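Local coordinates for protein ribulose-1,5-bisphosphate carboxylase/oxygenase large subunit (Rhodopseudomonas palustris, PDB 3QFW) that is a Rubisco-like protein with the RuBisCO large-chain fold that probably binds magnesium, its true reaction being uncertain, at residues S150-L155 against K186-A191; H107-F112 against F273-A278; Y12-D17 against P95-A100; T281-Y286 against R332-D337. All blocks are in the same frame, centred on the assembly; numbering follows the deposited sequence.

Contact 1 of 4, residues S150-L155 against K186-A191; sequences SIAHQL and KAVREA
The imidazole of His-153 meets helix 186-191 with its edge. The carbonyl of Ala-187 lies at that edge, near the ring plane, and so does CB of Glu-190. The backbone N of Ala-191 approaches the ring obliquely, 3.6 Å from His-153 CE1. His-153 ND1 donates a hydrogen bond to Ala-187 O at 3.0 Å, with an N-H...O angle of 161°. The donor is tilted somewhat from the carbonyl plane. Ala-187 O also accepts the helical bond from Ala-191 N, which gives this oxygen two donors. CG of His-153 stands anti to the backbone N (chi1 -171°), which swings the ring across to the neighbouring helix. The two segments belong to consecutive outer helices of the TIM barrel, 145-157 and 177-195, joined through strand 162-165. The axes of the two segments approach to 8.0 Å and cross at -26°, their N-to-C directions running the same general way. Ala-152, Ala-187 and Ala-191 are consistent with this close spacing: Ala-187 CB lies 4.1 Å from His-153 CB. Ala-191 CB lies 3.8 Å from His-153 ND1. A leucine in place of His-153 would probably leave Ala-187 O with its helical donor but without the bond between the helices. Deeper in, Ala-152 CB touches Val-188 CG2 at 4.0 Å. Ala-152 also packs on Leu-138 of strand 133-138, and Val-188 on Ile-163 of strand 162-165.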
loop_
_atom_site.group_PDB
_atom_site.type_symbol
_atom_site.label_atom_id
_atom_site.label_comp_id
_atom_site.label_asym_id
_atom_site.label_seq_id
_atom_site.Cartn_x
_atom_site.Cartn_y
_atom_site.Cartn_z
ATOM N N SER B 150 9.907 17.522 -25.803
ATOM C CA SER B 150 10.736 17.260 -26.976
ATOM C C SER B 150 10.944 15.759 -27.169
ATOM O O SER B 150 10.852 15.248 -28.289
ATOM C CB SER B 150 12.081 17.986 -26.850
ATOM O OG SER B 150 13.014 17.530 -27.812
ATOM N N ILE B 151 11.217 15.060 -26.070
ATOM C CA ILE B 151 11.376 13.609 -26.092
ATOM C C ILE B 151 10.094 12.924 -26.540
ATOM O O ILE B 151 10.116 12.058 -27.425
ATOM C CB ILE B 151 11.751 13.061 -24.703
ATOM C CG1 ILE B 151 13.131 13.568 -24.286
ATOM C CG2 ILE B 151 11.706 11.537 -24.710
ATOM C CD1 ILE B 151 14.205 13.325 -25.319
ATOM N N ALA B 152 8.978 13.307 -25.927
ATOM C CA ALA B 152 7.680 12.748 -26.296
ATOM C C ALA B 152 7.406 12.920 -27.783
ATOM O O ALA B 152 6.876 12.019 -28.443
ATOM C CB ALA B 152 6.573 13.393 -25.492
ATOM N N HIS B 153 7.762 14.088 -28.306
ATOM C CA HIS B 153 7.535 14.399 -29.713
ATOM C C HIS B 153 8.305 13.419 -30.598
ATOM O O HIS B 153 7.771 12.880 -31.574
ATOM C CB HIS B 153 7.946 15.845 -30.003
ATOM C CG HIS B 153 7.560 16.326 -31.373
ATOM N ND1 HIS B 153 6.282 16.739 -31.687
ATOM C CD2 HIS B 153 8.290 16.470 -32.504
ATOM C CE1 HIS B 153 6.241 17.119 -32.953
ATOM N NE2 HIS B 153 7.446 16.960 -33.471
ATOM N N GLN B 154 9.566 13.183 -30.247
ATOM C CA GLN B 154 10.391 12.259 -31.007
ATOM C C GLN B 154 9.837 10.837 -30.929
ATOM O O GLN B 154 9.784 10.136 -31.926
ATOM C CB GLN B 154 11.848 12.327 -30.554
ATOM C CG GLN B 154 12.477 13.693 -30.792
ATOM C CD GLN B 154 13.729 13.925 -29.964
ATOM O OE1 GLN B 154 14.778 13.333 -30.217
ATOM N NE2 GLN B 154 13.621 14.796 -28.966
ATOM N N LEU B 155 9.396 10.418 -29.746
ATOM C CA LEU B 155 8.816 9.086 -29.600
ATOM C C LEU B 155 7.544 8.935 -30.442
ATOM O O LEU B 155 7.391 7.971 -31.196
ATOM C CB LEU B 155 8.532 8.788 -28.121
ATOM C CG LEU B 155 9.797 8.782 -27.259
ATOM C CD1 LEU B 155 9.454 8.841 -25.761
ATOM C CD2 LEU B 155 10.662 7.574 -27.586
ATOM N N LYS B 186 0.680 18.611 -25.710
ATOM C CA LYS B 186 0.808 19.437 -26.908
ATOM C C LYS B 186 1.759 18.792 -27.900
ATOM O O LYS B 186 1.460 18.701 -29.089
ATOM C CB LYS B 186 1.338 20.822 -26.534
ATOM C CG LYS B 186 1.618 21.743 -27.714
ATOM C CD LYS B 186 0.369 22.508 -28.131
ATOM C CE LYS B 186 0.707 23.639 -29.094
ATOM N NZ LYS B 186 -0.477 24.508 -29.355
ATOM N N ALA B 187 2.911 18.355 -27.401
ATOM C CA ALA B 187 3.948 17.766 -28.240
ATOM C C ALA B 187 3.495 16.459 -28.895
ATOM O O ALA B 187 3.874 16.164 -30.025
ATOM C CB ALA B 187 5.224 17.549 -27.433
ATOM N N VAL B 188 2.690 15.676 -28.182
ATOM C CA VAL B 188 2.192 14.414 -28.724
ATOM C C VAL B 188 1.144 14.656 -29.814
ATOM O O VAL B 188 1.133 13.965 -30.835
ATOM C CB VAL B 188 1.627 13.495 -27.611
ATOM C CG1 VAL B 188 0.841 12.338 -28.206
ATOM C CG2 VAL B 188 2.758 12.980 -26.731
ATOM N N ARG B 189 0.278 15.646 -29.597
ATOM C CA ARG B 189 -0.716 16.026 -30.604
ATOM C C ARG B 189 -0.063 16.470 -31.912
ATOM O O ARG B 189 -0.466 16.045 -32.987
ATOM C CB ARG B 189 -1.628 17.138 -30.080
ATOM C CG ARG B 189 -2.643 16.668 -29.062
ATOM C CD ARG B 189 -3.543 15.588 -29.647
ATOM N NE ARG B 189 -4.851 16.112 -30.034
ATOM C CZ ARG B 189 -5.857 15.364 -30.479
ATOM N NH1 ARG B 189 -5.712 14.049 -30.595
ATOM N NH2 ARG B 189 -7.012 15.931 -30.805
ATOM N N GLU B 190 0.940 17.334 -31.808
ATOM C CA GLU B 190 1.630 17.846 -32.980
ATOM C C GLU B 190 2.229 16.701 -33.785
ATOM O O GLU B 190 2.077 16.639 -35.002
ATOM C CB GLU B 190 2.695 18.864 -32.569
ATOM C CG GLU B 190 2.110 20.032 -31.790
ATOM C CD GLU B 190 3.139 21.083 -31.411
ATOM O OE1 GLU B 190 2.736 22.245 -31.206
ATOM O OE2 GLU B 190 4.343 20.755 -31.320
ATOM N N ALA B 191 2.898 15.790 -33.091
ATOM C CA ALA B 191 3.457 14.605 -33.713
ATOM C C ALA B 191 2.369 13.786 -34.415
ATOM O O ALA B 191 2.553 13.360 -35.552
ATOM C CB ALA B 191 4.181 13.759 -32.678
#

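Contact 2 of 4, residues H107-F112 against F273-A278; sequences HYLTAF and FRLFGA
Phe-112 and Phe-276 form an edge-to-face (T-shaped) aromatic pair. The planes are 79° apart and the centroids 5.0 Å. The edge of Phe-276 points at the face of Phe-112, with Phe-276 CE1 over the ring centre and 3.7 Å from Phe-112 CE1. The two side chains run side by side in the same direction. His-240 adds a further edge-to-face partner to Phe-112.

Aliphatic packing comes from Leu-275. Its chi1 of 179° points CG away from the amide nitrogen and carries both methyls toward helix 106-112. Leu-275 CD2 presses on Phe-112 CD2 at 3.4 Å, while Leu-275 CD1 meets Leu-109 CG at 3.9 Å. Leu-109 and Leu-275 cross at about a right angle.

One backbone oxygen joins in: Leu-275 O lies 3.4 Å from Phe-112 CB.

Helix 265-276 ends here in a Schellman motif at Gly-277, whose phi is positive. The buried apolar cluster joins helix 106-112 to helix 265-276, an outer helix of the TIM barrel.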
loop_
_atom_site.group_PDB
_atom_site.type_symbol
_atom_site.label_atom_id
_atom_site.label_comp_id
_atom_site.label_asym_id
_atom_site.label_seq_id
_atom_site.Cartn_x
_atom_site.Cartn_y
_atom_site.Cartn_z
ATOM N N HIS B 107 -20.967 -11.272 -8.071
ATOM C CA HIS B 107 -21.451 -9.933 -7.748
ATOM C C HIS B 107 -20.307 -8.934 -7.498
ATOM O O HIS B 107 -20.490 -7.732 -7.669
ATOM C CB HIS B 107 -22.482 -9.944 -6.604
ATOM C CG HIS B 107 -21.886 -9.973 -5.230
ATOM N ND1 HIS B 107 -21.778 -11.133 -4.492
ATOM C CD2 HIS B 107 -21.404 -8.981 -4.446
ATOM C CE1 HIS B 107 -21.240 -10.856 -3.318
ATOM N NE2 HIS B 107 -21.001 -9.557 -3.265
ATOM N N TYR B 108 -19.129 -9.429 -7.130
ATOM C CA TYR B 108 -17.970 -8.548 -6.966
ATOM C C TYR B 108 -17.494 -8.031 -8.319
ATOM O O TYR B 108 -17.126 -6.865 -8.459
ATOM C CB TYR B 108 -16.813 -9.265 -6.273
ATOM C CG TYR B 108 -17.026 -9.466 -4.795
ATOM C CD1 TYR B 108 -17.651 -10.608 -4.329
ATOM C CD2 TYR B 108 -16.619 -8.511 -3.873
ATOM C CE1 TYR B 108 -17.865 -10.804 -2.992
ATOM C CE2 TYR B 108 -16.832 -8.700 -2.516
ATOM C CZ TYR B 108 -17.448 -9.854 -2.090
ATOM O OH TYR B 108 -17.682 -10.079 -0.762
ATOM N N LEU B 109 -17.497 -8.904 -9.317
ATOM C CA LEU B 109 -17.041 -8.482 -10.631
ATOM C C LEU B 109 -17.974 -7.417 -11.208
ATOM O O LEU B 109 -17.523 -6.473 -11.836
ATOM C CB LEU B 109 -16.899 -9.677 -11.571
ATOM C CG LEU B 109 -15.580 -10.452 -11.459
ATOM C CD1 LEU B 109 -15.350 -11.047 -10.053
ATOM C CD2 LEU B 109 -15.498 -11.529 -12.553
ATOM N N THR B 110 -19.274 -7.550 -10.972
ATOM C CA THR B 110 -20.222 -6.601 -11.552
ATOM C C THR B 110 -20.108 -5.260 -10.842
ATOM O O THR B 110 -20.167 -4.199 -11.466
ATOM C CB THR B 110 -21.678 -7.103 -11.478
ATOM O OG1 THR B 110 -21.760 -8.427 -12.015
ATOM C CG2 THR B 110 -22.592 -6.193 -12.279
ATOM N N ALA B 111 -19.937 -5.325 -9.529
ATOM C CA ALA B 111 -19.806 -4.130 -8.706
ATOM C C ALA B 111 -18.566 -3.324 -9.081
ATOM O O ALA B 111 -18.646 -2.117 -9.285
ATOM C CB ALA B 111 -19.775 -4.505 -7.245
ATOM N N PHE B 112 -17.421 -3.994 -9.172
ATOM C CA PHE B 112 -16.172 -3.309 -9.517
ATOM C C PHE B 112 -16.123 -2.887 -10.996
ATOM O O PHE B 112 -15.662 -1.792 -11.319
ATOM C CB PHE B 112 -14.944 -4.158 -9.136
ATOM C CG PHE B 112 -14.748 -4.333 -7.642
ATOM C CD1 PHE B 112 -14.641 -3.229 -6.801
ATOM C CD2 PHE B 112 -14.640 -5.599 -7.088
ATOM C CE1 PHE B 112 -14.446 -3.385 -5.417
ATOM C CE2 PHE B 112 -14.446 -5.771 -5.702
ATOM C CZ PHE B 112 -14.347 -4.654 -4.873
ATOM N N PHE B 273 -5.891 -5.536 -10.269
ATOM C CA PHE B 273 -5.770 -4.243 -10.945
ATOM C C PHE B 273 -6.831 -4.109 -12.057
ATOM O O PHE B 273 -7.526 -3.089 -12.145
ATOM C CB PHE B 273 -4.356 -4.054 -11.513
ATOM C CG PHE B 273 -3.347 -3.500 -10.515
ATOM C CD1 PHE B 273 -3.611 -3.486 -9.142
ATOM C CD2 PHE B 273 -2.128 -3.006 -10.954
ATOM C CE1 PHE B 273 -2.673 -2.974 -8.247
ATOM C CE2 PHE B 273 -1.197 -2.477 -10.065
ATOM C CZ PHE B 273 -1.467 -2.473 -8.714
ATOM N N ARG B 274 -6.953 -5.152 -12.883
ATOM C CA ARG B 274 -7.989 -5.244 -13.922
ATOM C C ARG B 274 -9.404 -5.095 -13.339
ATOM O O ARG B 274 -10.209 -4.294 -13.823
ATOM C CB ARG B 274 -7.862 -6.589 -14.638
ATOM C CG ARG B 274 -8.999 -6.916 -15.642
ATOM C CD ARG B 274 -8.867 -8.342 -16.137
ATOM N NE ARG B 274 -9.857 -8.692 -17.169
ATOM C CZ ARG B 274 -9.935 -9.893 -17.723
ATOM N NH1 ARG B 274 -9.082 -10.839 -17.347
ATOM N NH2 ARG B 274 -10.861 -10.153 -18.645
ATOM N N LEU B 275 -9.693 -5.869 -12.296
ATOM C CA LEU B 275 -10.978 -5.803 -11.609
ATOM C C LEU B 275 -11.309 -4.359 -11.216
ATOM O O LEU B 275 -12.430 -3.887 -11.406
ATOM C CB LEU B 275 -10.936 -6.683 -10.341
ATOM C CG LEU B 275 -12.183 -6.748 -9.456
ATOM C CD1 LEU B 275 -13.297 -7.517 -10.156
ATOM C CD2 LEU B 275 -11.891 -7.397 -8.110
ATOM N N PHE B 276 -10.322 -3.666 -10.654
ATOM C CA PHE B 276 -10.529 -2.312 -10.146
ATOM C C PHE B 276 -10.573 -1.227 -11.226
ATOM O O PHE B 276 -10.964 -0.090 -10.939
ATOM C CB PHE B 276 -9.471 -1.973 -9.087
ATOM C CG PHE B 276 -9.582 -2.813 -7.845
ATOM C CD1 PHE B 276 -10.813 -3.300 -7.431
ATOM C CD2 PHE B 276 -8.455 -3.145 -7.108
ATOM C CE1 PHE B 276 -10.920 -4.085 -6.284
ATOM C CE2 PHE B 276 -8.555 -3.927 -5.971
ATOM C CZ PHE B 276 -9.791 -4.400 -5.564
ATOM N N GLY B 277 -10.148 -1.565 -12.441
ATOM C CA GLY B 277 -10.334 -0.692 -13.592
ATOM C C GLY B 277 -9.143 -0.396 -14.486
ATOM O O GLY B 277 -9.230 0.466 -15.360
ATOM N N ALA B 278 -8.024 -1.082 -14.282
ATOM C CA ALA B 278 -6.852 -0.813 -15.095
ATOM C C ALA B 278 -7.083 -1.314 -16.538
ATOM O O ALA B 278 -7.494 -2.448 -16.744
ATOM C CB ALA B 278 -5.629 -1.466 -14.493
#

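Contact 3 of 4, residues Y12-D17 against P95-A100; sequences YHIASD and PDIALA
With chi1 at 173°, Leu-99 turns CG away from its amide nitrogen and sets CD1 over one face of the Tyr-12 ring. The Tyr-12 ring itself turns beside its own N (chi1 -55°). The result is a CH-pi contact, with Leu-99 CD1 3.9 Å from the centroid of the Tyr-12 ring. CG1 of Ile-97 is likewise opposite the backbone N, and CD1 comes obliquely to Tyr-12 CD2 at 3.5 Å. Ala-100 CB sits over the centre of one face of the His-13 imidazole, 3.6 Å from the ring centroid, in a second CH-pi contact.

The backbones pair antiparallel. His-13 and Ala-98 are a hydrogen-bonded pair: His-13 N gives to Ala-98 O at 2.8 Å, and Ala-98 N returns a bond to His-13 O at 2.9 Å. Ile-14 and Ile-97 form the next, non-hydrogen-bonded pair. Beyond it, Ala-15 N donates to Asp-96 O at 2.9 Å. Asp-96 O also takes a CA-H...O contact from Ile-14 CA at 3.2 Å.

Asp-96 directs its carboxylate to a salt bridge with Arg-24, and Tyr-12 OH bonds to Leu-87 O. This is the edge of the N-terminal antiparallel sheet, where strand 97-98 lies on one side of strand 8-15 and strand 64-71 on the other. Helix 18-31 covers the face of Ile-14 and Ile-97 through Leu-28, and Phe-88 of helix 80-88 packs on Tyr-12, Ile-97 and Leu-99.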
loop_
_atom_site.group_PDB
_atom_site.type_symbol
_atom_site.label_atom_id
_atom_site.label_comp_id
_atom_site.label_asym_id
_atom_site.label_seq_id
_atom_site.Cartn_x
_atom_site.Cartn_y
_atom_site.Cartn_z
ATOM N N TYR B 12 -3.735 -19.160 -0.369
ATOM C CA TYR B 12 -2.467 -18.695 0.187
ATOM C C TYR B 12 -1.400 -19.761 0.057
ATOM O O TYR B 12 -1.687 -20.958 0.101
ATOM C CB TYR B 12 -2.608 -18.347 1.681
ATOM C CG TYR B 12 -3.700 -17.349 1.976
ATOM C CD1 TYR B 12 -5.023 -17.757 2.083
ATOM C CD2 TYR B 12 -3.410 -16.002 2.134
ATOM C CE1 TYR B 12 -6.026 -16.851 2.331
ATOM C CE2 TYR B 12 -4.408 -15.086 2.393
ATOM C CZ TYR B 12 -5.719 -15.520 2.494
ATOM O OH TYR B 12 -6.732 -14.624 2.754
ATOM N N HIS B 13 -0.158 -19.321 -0.071
ATOM C CA HIS B 13 0.966 -20.238 -0.102
ATOM C C HIS B 13 1.760 -20.070 1.175
ATOM O O HIS B 13 2.159 -18.955 1.534
ATOM C CB HIS B 13 1.843 -19.991 -1.329
ATOM C CG HIS B 13 1.210 -20.431 -2.615
ATOM N ND1 HIS B 13 1.823 -20.281 -3.839
ATOM C CD2 HIS B 13 0.013 -21.013 -2.863
ATOM C CE1 HIS B 13 1.034 -20.753 -4.786
ATOM N NE2 HIS B 13 -0.073 -21.203 -4.220
ATOM N N ILE B 14 1.971 -21.181 1.874
ATOM C CA ILE B 14 2.552 -21.130 3.206
ATOM C C ILE B 14 3.797 -21.995 3.324
ATOM O O ILE B 14 3.801 -23.161 2.916
ATOM C CB ILE B 14 1.540 -21.586 4.266
ATOM C CG1 ILE B 14 0.289 -20.703 4.232
ATOM C CG2 ILE B 14 2.183 -21.567 5.653
ATOM C CD1 ILE B 14 -0.806 -21.165 5.185
ATOM N N ALA B 15 4.856 -21.402 3.860
ATOM C CA ALA B 15 6.054 -22.140 4.234
ATOM C C ALA B 15 5.841 -22.767 5.604
ATOM O O ALA B 15 5.781 -22.065 6.619
ATOM C CB ALA B 15 7.262 -21.215 4.261
ATOM N N SER B 16 5.723 -24.089 5.640
ATOM C CA SER B 16 5.454 -24.775 6.899
ATOM C C SER B 16 5.832 -26.252 6.861
ATOM O O SER B 16 6.120 -26.808 5.799
ATOM C CB SER B 16 3.982 -24.616 7.278
ATOM O OG SER B 16 3.616 -25.521 8.304
ATOM N N ASP B 17 5.843 -26.870 8.039
ATOM C CA ASP B 17 6.108 -28.294 8.178
ATOM C C ASP B 17 4.809 -29.058 7.985
ATOM O O ASP B 17 3.745 -28.455 7.879
ATOM C CB ASP B 17 6.675 -28.586 9.570
ATOM C CG ASP B 17 8.068 -29.184 9.522
ATOM O OD1 ASP B 17 8.285 -30.129 8.733
ATOM O OD2 ASP B 17 8.945 -28.706 10.274
ATOM N N PRO B 95 5.824 -13.643 7.788
ATOM C CA PRO B 95 6.899 -13.917 6.827
ATOM C C PRO B 95 6.743 -15.243 6.077
ATOM O O PRO B 95 7.488 -15.496 5.137
ATOM C CB PRO B 95 8.135 -13.990 7.731
ATOM C CG PRO B 95 7.604 -14.580 8.987
ATOM C CD PRO B 95 6.217 -13.999 9.166
ATOM N N ASP B 96 5.788 -16.071 6.489
ATOM C CA ASP B 96 5.672 -17.422 5.951
ATOM C C ASP B 96 4.479 -17.597 5.004
ATOM O O ASP B 96 4.096 -18.719 4.682
ATOM C CB ASP B 96 5.593 -18.436 7.099
ATOM C CG ASP B 96 4.369 -18.226 7.982
ATOM O OD1 ASP B 96 3.699 -17.182 7.832
ATOM O OD2 ASP B 96 4.077 -19.105 8.827
ATOM N N ILE B 97 3.903 -16.491 4.549
ATOM C CA ILE B 97 2.669 -16.568 3.781
ATOM C C ILE B 97 2.646 -15.597 2.607
ATOM O O ILE B 97 3.171 -14.484 2.689
ATOM C CB ILE B 97 1.433 -16.327 4.676
ATOM C CG1 ILE B 97 0.138 -16.472 3.869
ATOM C CG2 ILE B 97 1.513 -14.961 5.345
ATOM C CD1 ILE B 97 -1.123 -16.383 4.710
ATOM N N ALA B 98 2.043 -16.044 1.512
ATOM C CA ALA B 98 1.795 -15.198 0.361
ATOM C C ALA B 98 0.361 -15.420 -0.088
ATOM O O ALA B 98 -0.144 -16.539 -0.027
ATOM C CB ALA B 98 2.759 -15.530 -0.769
ATOM N N LEU B 99 -0.303 -14.353 -0.515
ATOM C CA LEU B 99 -1.633 -14.475 -1.087
ATOM C C LEU B 99 -1.470 -14.783 -2.581
ATOM O O LEU B 99 -0.908 -13.973 -3.299
ATOM C CB LEU B 99 -2.400 -13.165 -0.906
ATOM C CG LEU B 99 -3.750 -13.137 -1.616
ATOM C CD1 LEU B 99 -4.692 -14.160 -0.988
ATOM C CD2 LEU B 99 -4.363 -11.744 -1.612
ATOM N N ALA B 100 -1.965 -15.934 -3.035
ATOM C CA ALA B 100 -1.693 -16.428 -4.401
ATOM C C ALA B 100 -2.819 -16.217 -5.425
ATOM O O ALA B 100 -2.552 -15.899 -6.588
ATOM C CB ALA B 100 -1.289 -17.917 -4.368
#

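Contact 4 of 4, residues T281-Y286 against R332-D337; sequences TVFPNY and RFYGQD. With SO4 (sulfate ion), chain G.
The phenol end of Tyr-334 fits into a hollow formed by Phe-283, Asn-285 and Tyr-286. Its OH touches the edge of the Phe-283 ring at CE1 (3.4 Å) and that of Tyr-286 at CD1 (4.0 Å). The same OH donates to Asn-285 OD1 at 2.7 Å, lying in the carbonyl plane of the amide. Amide and ring planes are 50° apart. A chi1 of -170° turns the Asn-285 amide from its backbone N and brings OD1 to the phenol oxygen. Strand 280-284 belongs to the TIM barrel, and helix 327-334 is an outer helix following strand 315-319. The hollow lies at the strand end and the loop after it; the helix's last turn supplies the phenol. Pro-318 helps line the hollow. A phenylalanine in place of Tyr-334 would probably leave Asn-285 OD1 without this donor and its amide freer to turn. A second bump, Tyr-286 CE1, rests over the centre of the Phe-333 ring, 3.8 Å from Phe-333 CD2. The two side chains pass alongside each other pointing opposite ways, ring planes 46° apart. Tyr-286 OH is hydrogen-bonded to Glu-329 OE2. Separately, Arg-332 NH1 donates to O4 of a sulfate, probably from the crystallisation liquor, at 3.1 Å.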
loop_
_atom_site.group_PDB
_atom_site.type_symbol
_atom_site.label_atom_id
_atom_site.label_comp_id
_atom_site.label_asym_id
_atom_site.label_seq_id
_atom_site.Cartn_x
_atom_site.Cartn_y
_atom_site.Cartn_z
ATOM N N THR B 281 -1.632 -2.748 -17.703
ATOM C CA THR B 281 -0.955 -2.967 -16.440
ATOM C C THR B 281 0.533 -3.253 -16.654
ATOM O O THR B 281 0.915 -4.212 -17.346
ATOM C CB THR B 281 -1.681 -4.041 -15.582
ATOM O OG1 THR B 281 -1.041 -4.147 -14.313
ATOM C CG2 THR B 281 -1.683 -5.419 -16.272
ATOM N N VAL B 282 1.360 -2.377 -16.081
ATOM C CA VAL B 282 2.806 -2.440 -16.235
ATOM C C VAL B 282 3.397 -3.425 -15.222
ATOM O O VAL B 282 2.965 -3.481 -14.082
ATOM C CB VAL B 282 3.441 -1.041 -16.035
ATOM C CG1 VAL B 282 4.966 -1.101 -16.119
ATOM C CG2 VAL B 282 2.867 -0.041 -17.035
ATOM N N PHE B 283 4.377 -4.210 -15.658
ATOM C CA PHE B 283 5.066 -5.161 -14.786
ATOM C C PHE B 283 6.435 -5.466 -15.373
ATOM O O PHE B 283 6.627 -5.406 -16.603
ATOM C CB PHE B 283 4.267 -6.459 -14.632
ATOM C CG PHE B 283 4.084 -7.227 -15.926
ATOM C CD1 PHE B 283 4.868 -8.334 -16.210
ATOM C CD2 PHE B 283 3.114 -6.846 -16.831
ATOM C CE1 PHE B 283 4.686 -9.051 -17.393
ATOM C CE2 PHE B 283 2.925 -7.553 -18.026
ATOM C CZ PHE B 283 3.718 -8.650 -18.301
ATOM N N PRO B 284 7.394 -5.789 -14.503
ATOM C CA PRO B 284 8.747 -6.107 -14.963
ATOM C C PRO B 284 8.768 -7.457 -15.663
ATOM O O PRO B 284 8.301 -8.461 -15.119
ATOM C CB PRO B 284 9.569 -6.125 -13.664
ATOM C CG PRO B 284 8.572 -6.368 -12.577
ATOM C CD PRO B 284 7.291 -5.744 -13.027
ATOM N N ASN B 285 9.284 -7.460 -16.890
ATOM C CA ASN B 285 9.357 -8.664 -17.704
ATOM C C ASN B 285 10.341 -9.624 -17.053
ATOM O O ASN B 285 11.179 -9.204 -16.250
ATOM C CB ASN B 285 9.837 -8.286 -19.116
ATOM C CG ASN B 285 9.720 -9.427 -20.114
ATOM O OD1 ASN B 285 8.653 -10.012 -20.295
ATOM N ND2 ASN B 285 10.829 -9.743 -20.769
ATOM N N TYR B 286 10.232 -10.912 -17.362
ATOM C CA TYR B 286 11.246 -11.852 -16.917
ATOM C C TYR B 286 12.549 -11.440 -17.584
ATOM O O TYR B 286 12.532 -10.795 -18.629
ATOM C CB TYR B 286 10.875 -13.280 -17.312
ATOM C CG TYR B 286 10.769 -13.477 -18.802
ATOM C CD1 TYR B 286 9.600 -13.157 -19.477
ATOM C CD2 TYR B 286 11.834 -13.986 -19.534
ATOM C CE1 TYR B 286 9.491 -13.333 -20.838
ATOM C CE2 TYR B 286 11.737 -14.172 -20.902
ATOM C CZ TYR B 286 10.562 -13.841 -21.548
ATOM O OH TYR B 286 10.447 -14.020 -22.908
ATOM N N ARG B 332 6.496 -13.934 -29.281
ATOM C CA ARG B 332 6.293 -15.382 -29.234
ATOM C C ARG B 332 5.793 -15.758 -27.841
ATOM O O ARG B 332 4.869 -16.556 -27.686
ATOM C CB ARG B 332 7.588 -16.132 -29.540
ATOM C CG ARG B 332 7.993 -16.089 -31.017
ATOM C CD ARG B 332 9.421 -16.610 -31.233
ATOM N NE ARG B 332 9.912 -16.270 -32.575
ATOM C CZ ARG B 332 11.126 -15.791 -32.834
ATOM N NH1 ARG B 332 12.000 -15.601 -31.853
ATOM N NH2 ARG B 332 11.470 -15.490 -34.074
ATOM N N PHE B 333 6.421 -15.172 -26.831
ATOM C CA PHE B 333 6.076 -15.487 -25.453
ATOM C C PHE B 333 4.653 -15.070 -25.104
ATOM O O PHE B 333 3.869 -15.864 -24.579
ATOM C CB PHE B 333 7.049 -14.806 -24.485
ATOM C CG PHE B 333 6.882 -15.264 -23.064
ATOM C CD1 PHE B 333 7.434 -16.464 -22.651
ATOM C CD2 PHE B 333 6.152 -14.511 -22.155
ATOM C CE1 PHE B 333 7.277 -16.907 -21.352
ATOM C CE2 PHE B 333 5.990 -14.943 -20.854
ATOM C CZ PHE B 333 6.552 -16.137 -20.445
ATOM N N TYR B 334 4.325 -13.817 -25.397
ATOM C CA TYR B 334 3.070 -13.238 -24.938
ATOM C C TYR B 334 1.936 -13.301 -25.947
ATOM O O TYR B 334 0.778 -13.088 -25.600
ATOM C CB TYR B 334 3.286 -11.774 -24.533
ATOM C CG TYR B 334 4.085 -11.578 -23.260
ATOM C CD1 TYR B 334 3.530 -11.874 -22.021
ATOM C CD2 TYR B 334 5.378 -11.067 -23.296
ATOM C CE1 TYR B 334 4.245 -11.692 -20.849
ATOM C CE2 TYR B 334 6.111 -10.876 -22.117
ATOM C CZ TYR B 334 5.529 -11.192 -20.896
ATOM O OH TYR B 334 6.229 -11.013 -19.715
ATOM N N GLY B 335 2.252 -13.599 -27.203
ATOM C CA GLY B 335 1.256 -13.426 -28.236
ATOM C C GLY B 335 1.187 -11.943 -28.527
ATOM O O GLY B 335 1.967 -11.169 -27.972
ATOM N N GLN B 336 0.247 -11.538 -29.375
ATOM C CA GLN B 336 0.197 -10.160 -29.857
ATOM C C GLN B 336 -0.720 -9.253 -29.039
ATOM O O GLN B 336 -0.764 -8.048 -29.273
ATOM C CB GLN B 336 -0.205 -10.120 -31.338
ATOM C CG GLN B 336 0.830 -10.728 -32.261
ATOM C CD GLN B 336 0.349 -10.819 -33.697
ATOM O OE1 GLN B 336 -0.508 -10.046 -34.130
ATOM N NE2 GLN B 336 0.892 -11.771 -34.441
ATOM N N ASP B 337 -1.454 -9.839 -28.096
ATOM C CA ASP B 337 -2.289 -9.062 -27.183
ATOM C C ASP B 337 -1.453 -8.575 -25.992
ATOM O O ASP B 337 -1.623 -9.022 -24.854
ATOM C CB ASP B 337 -3.487 -9.879 -26.705
ATOM C CG ASP B 337 -4.582 -9.996 -27.755
ATOM O OD1 ASP B 337 -4.600 -9.192 -28.716
ATOM O OD2 ASP B 337 -5.440 -10.892 -27.604
HETATM S S SO4 G . 14.994 -13.288 -33.562
HETATM O O1 SO4 G . 14.505 -11.909 -33.607
HETATM O O2 SO4 G . 16.457 -13.268 -33.600
HETATM O O3 SO4 G . 14.489 -14.040 -34.702
HETATM O O4 SO4 G . 14.532 -13.930 -32.330
#

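From the N terminus, contact 3 closes first. It brings 95-100 back beside 12-17 and completes an edge of the N-terminal sheet. Contact 2 opens next, at 107-112, and closes only at 273-278, a long loop that ties the helix after that sheet to the barrel. Contact 1 opens and closes within this loop and joins two successive barrel helices. Contact 4 follows in series, linking strand 280-284 to helix 327-334. No two contacts cross. Contacts 2 and 4 are the only pair that touch, through Phe-273 and Thr-281, on a helix and strand consecutive in the chain. Contacts 1 and 3 lie on opposite sides of the chain's centre, their own centres about 47 Å apart.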